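DUF917 domain-containing protein (Chromobacterium violaceum, PDB 2O3I) is of unknown function but belongs to the S-methyl thiohydantoin desulfurase-like family, with an N-terminal and a C-terminal domain of that type. Local coordinates at residues Pro193-Asn197 against Pro198-Gln202; Ala374-Leu377 against Ala378-Tyr382. The protein carries 2 engineered substitutions. One frame throughout, in Å; residues are numbered along the deposited sequence.

Overall arrangement
Both contacts lie where a helix runs out, and in both, backbone carbonyls near the end of a helix accept N-H groups from the chain that follows. Contact 1 (193-202) follows helix 183-194 and delivers the chain to strand 203-211 of the mixed sheet, with the second subunit packed against it. Contact 2 (374-382) closes helix 367-379, whose end rests on strand 301-306 of the antiparallel sheet and is touched by no other chain of the assembly. The centres of contact 1 and contact 2 are 28 Å apart. The nearest atoms of contact 1 and contact 2 are about 15 Å apart, so the two do not touch. Neither contains a bound ligand or an assigned active site.

Contact 1 of 2, residues Pro193-Asn197 against Pro198-Gln202; sequences PILTN and PQFGQ
L195 lays its CD2 methyl over one face of the F200 ring, 3.7 Å from the ring centroid and offset toward the rim, a CH-pi contact between side chains that cross at a slant. With chi1 at -68°, the leucine CG stands beside its own backbone N and the branch reaches the phenyl group. I194 adds a second apolar touch: its CG2 meets F200 CE1 at 3.6 Å, the two side chains running alongside and pointing the same way. The CB of N197 lies at the ring edge. A flat aromatic suits this place because it offers a face to L195 and an edge to N197.

Backbone bonds draw the loop together. The carbonyl of N197 is gripped twice, by F200 N at 2.9 Å, from above the carbonyl plane, and by G201 N at 3.2 Å, within that plane and nearly straight. P198, which has no N-H to offer, takes the second position of the turn begun by N197; G201 has positive phi, where a side chain would be jammed against the preceding carbonyl. Weaker bonds follow: Q202 N to L195 O, and the side-chain NE2 of Q202 to T196 O at 3.1 Å, reached because the glutamine chain bends at chi2 (-57°).

A type I turn runs from I194 to N197. Just before it, P193 O accepts from T196 N and from T196 OG1, the latter modelled so close that its exact length is doubtful.

I194, L195 and F200 all rest on L158 of strand 156-159, while M190 of the second subunit packs on I194 and F200. The chemistry thus implies a two-sided connection: backbone carbonyls fold the chain round toward strand 203-211, and the apolar side chains fix it to the sheet and the dimer partner.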
# COMPACT_ATOMS: atom_id res chain seq x y z
N PRO A 193 2.60 4.23 3.36
CA PRO A 193 1.23 4.69 3.12
C PRO A 193 0.17 3.79 3.75
O PRO A 193 -0.87 4.25 4.21
CB PRO A 193 1.13 4.71 1.59
CG PRO A 193 2.54 5.02 1.18
CD PRO A 193 3.34 4.12 2.09
N ILE A 194 0.46 2.49 3.77
CA ILE A 194 -0.45 1.51 4.35
C ILE A 194 -0.69 1.82 5.83
O ILE A 194 -1.78 1.60 6.35
CB ILE A 194 0.13 0.08 4.19
CG1 ILE A 194 0.12 -0.31 2.71
CG2 ILE A 194 -0.68 -0.91 5.02
CD1 ILE A 194 0.82 -1.60 2.40
N LEU A 195 0.33 2.35 6.49
CA LEU A 195 0.22 2.69 7.90
C LEU A 195 -0.67 3.91 8.13
O LEU A 195 -1.11 4.16 9.26
CB LEU A 195 1.61 2.93 8.51
CG LEU A 195 2.54 1.72 8.62
CD1 LEU A 195 3.89 2.16 9.17
CD2 LEU A 195 1.91 0.68 9.53
N THR A 196 -0.94 4.68 7.08
CA THR A 196 -1.79 5.85 7.22
C THR A 196 -3.26 5.43 7.18
O THR A 196 -4.16 6.25 7.38
CB THR A 196 -1.53 6.90 6.11
OG1 THR A 196 -2.03 6.42 4.86
CG2 THR A 196 -0.03 7.17 5.99
N ASN A 197 -3.49 4.15 6.92
CA ASN A 197 -4.85 3.62 6.87
C ASN A 197 -5.44 3.71 8.28
O ASN A 197 -4.75 3.45 9.27
CB ASN A 197 -4.84 2.17 6.41
CG ASN A 197 -6.23 1.61 6.23
OD1 ASN A 197 -6.90 1.90 5.23
ND2 ASN A 197 -6.69 0.83 7.19
N PRO A 198 -6.73 4.06 8.40
CA PRO A 198 -7.39 4.18 9.70
C PRO A 198 -7.20 3.00 10.64
O PRO A 198 -7.12 3.17 11.85
CB PRO A 198 -8.85 4.38 9.31
CG PRO A 198 -8.73 5.21 8.08
CD PRO A 198 -7.64 4.48 7.32
N GLN A 199 -7.11 1.80 10.08
CA GLN A 199 -6.93 0.60 10.89
C GLN A 199 -5.61 0.57 11.65
O GLN A 199 -5.50 -0.05 12.71
CB GLN A 199 -7.06 -0.64 10.01
CG GLN A 199 -8.40 -0.73 9.32
CD GLN A 199 -9.55 -0.76 10.31
OE1 GLN A 199 -10.62 -0.22 10.04
NE2 GLN A 199 -9.34 -1.40 11.45
N PHE A 200 -4.59 1.24 11.10
CA PHE A 200 -3.28 1.28 11.75
C PHE A 200 -3.16 2.46 12.72
O PHE A 200 -2.71 2.29 13.85
CB PHE A 200 -2.16 1.37 10.71
CG PHE A 200 -1.72 0.04 10.18
CD1 PHE A 200 -2.13 -0.40 8.93
CD2 PHE A 200 -0.89 -0.78 10.95
CE1 PHE A 200 -1.72 -1.64 8.44
CE2 PHE A 200 -0.48 -2.02 10.47
CZ PHE A 200 -0.89 -2.45 9.21
N GLY A 201 -3.53 3.65 12.27
CA GLY A 201 -3.44 4.81 13.13
C GLY A 201 -2.10 5.52 13.01
O GLY A 201 -1.56 6.00 14.01
N GLN A 202 -1.58 5.58 11.79
CA GLN A 202 -0.31 6.24 11.49
C GLN A 202 0.97 5.53 11.96
O GLN A 202 2.07 6.10 11.84
CB GLN A 202 -0.33 7.67 12.02
CG GLN A 202 -1.52 8.51 11.54
CD GLN A 202 -1.63 8.57 10.02
OE1 GLN A 202 -0.78 9.16 9.34
NE2 GLN A 202 -2.68 7.97 9.48

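Contact 2 of 2, residues Ala374-Leu377 against Ala378-Tyr382; sequences ADEL and AQLGY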
# COMPACT_ATOMS: atom_id res chain seq x y z
N ALA A 374 24.54 9.08 -0.71
CA ALA A 374 24.75 10.22 -1.61
C ALA A 374 23.42 10.66 -2.21
O ALA A 374 23.16 11.85 -2.33
CB ALA A 374 25.74 9.85 -2.72
N ASP A 375 22.60 9.70 -2.59
CA ASP A 375 21.29 10.00 -3.16
C ASP A 375 20.42 10.76 -2.16
O ASP A 375 19.82 11.77 -2.49
CB ASP A 375 20.58 8.70 -3.57
CG ASP A 375 21.24 8.02 -4.75
OD1 ASP A 375 20.85 6.87 -5.07
OD2 ASP A 375 22.13 8.62 -5.37
N GLU A 376 20.36 10.26 -0.93
CA GLU A 376 19.54 10.89 0.10
C GLU A 376 20.01 12.32 0.33
O GLU A 376 19.20 13.25 0.38
CB GLU A 376 19.61 10.09 1.40
CG GLU A 376 18.77 10.67 2.54
CD GLU A 376 17.28 10.40 2.38
OE1 GLU A 376 16.49 10.93 3.19
OE2 GLU A 376 16.90 9.64 1.46
N LEU A 377 21.32 12.49 0.47
CA LEU A 377 21.90 13.81 0.68
C LEU A 377 21.65 14.72 -0.52
O LEU A 377 21.49 15.93 -0.36
CB LEU A 377 23.40 13.68 0.94
CG LEU A 377 23.77 12.90 2.20
CD1 LEU A 377 25.19 12.40 2.08
CD2 LEU A 377 23.60 13.79 3.42
N ALA A 378 21.64 14.14 -1.71
CA ALA A 378 21.41 14.90 -2.94
C ALA A 378 20.04 15.57 -2.86
O ALA A 378 19.87 16.72 -3.25
CB ALA A 378 21.47 13.97 -4.15
N GLN A 379 19.06 14.84 -2.34
CA GLN A 379 17.71 15.36 -2.21
C GLN A 379 17.72 16.54 -1.24
O GLN A 379 16.87 17.42 -1.33
CB GLN A 379 16.78 14.27 -1.68
CG GLN A 379 16.71 13.04 -2.57
CD GLN A 379 16.04 11.86 -1.88
OE1 GLN A 379 15.83 10.80 -2.49
NE2 GLN A 379 15.72 12.02 -0.59
N LEU A 380 18.68 16.56 -0.33
CA LEU A 380 18.80 17.65 0.63
C LEU A 380 19.76 18.73 0.15
O LEU A 380 20.25 19.54 0.94
CB LEU A 380 19.26 17.12 1.99
CG LEU A 380 18.19 16.48 2.89
CD1 LEU A 380 17.84 15.09 2.39
CD2 LEU A 380 18.73 16.42 4.31
N GLY A 381 20.04 18.74 -1.15
CA GLY A 381 20.91 19.76 -1.71
C GLY A 381 22.42 19.56 -1.72
O GLY A 381 23.12 20.35 -2.36
N TYR A 382 22.94 18.56 -1.02
CA TYR A 382 24.39 18.35 -1.03
C TYR A 382 24.75 17.33 -2.09
O TYR A 382 24.36 16.17 -2.01
CB TYR A 382 24.91 17.86 0.32
CG TYR A 382 26.41 17.61 0.31
CD1 TYR A 382 26.93 16.32 0.17
CD2 TYR A 382 27.30 18.67 0.39
CE1 TYR A 382 28.31 16.10 0.10
CE2 TYR A 382 28.67 18.47 0.32
CZ TYR A 382 29.18 17.19 0.18
OH TYR A 382 30.54 17.01 0.11
O HOH W 1 25.22 13.48 -2.40
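The carbonyl oxygen of A374 is gripped by two donors, the N of A378 at 2.8 Å and a water at 2.6 Å. The first is the ordinary helical bond to the residue four further on. The water also donates to Y382 O, at 2.9 Å, and so joins the last turns of the helix to the chain that has doubled back beyond it. One residue further on, Q379 N bonds to D375 O at 3.2 Å, after which the pattern loosens: E376 O receives only weak bonds, from Q379 N and L380 N.

What follows is a Schellman motif, which ends helix 367-379. Y382 N reaches back to L377 O at 3.1 Å, and inside this loop G381 N bonds to A378 O at 2.9 Å. G381 is the C-prime residue, and its positive phi (87°) is a conformation that glycine adopts easily because it has no CB to strike the carbonyl before it.

Among the side chains, that of E376 passes across that of Q379, with carboxylate and amide planes 59° apart and OE2 of E376 lying 3.4 Å from NE2 of Q379. The glutamate bends at chi2 (76°), whereas Q379 stays extended beyond CG; flexible polar chains suit this outward side, although E376 also touches P139 and M143. The small A378 keeps its CB beside the carbonyl oxygens of A374 and D375.

L377 brings its CB to the edge of the Y382 ring, 4.5 Å from CD1. Both residues, together with L380, pack on L303 of strand 301-306, while the hydroxyl of Y382 is hydrogen-bonded to P385 O.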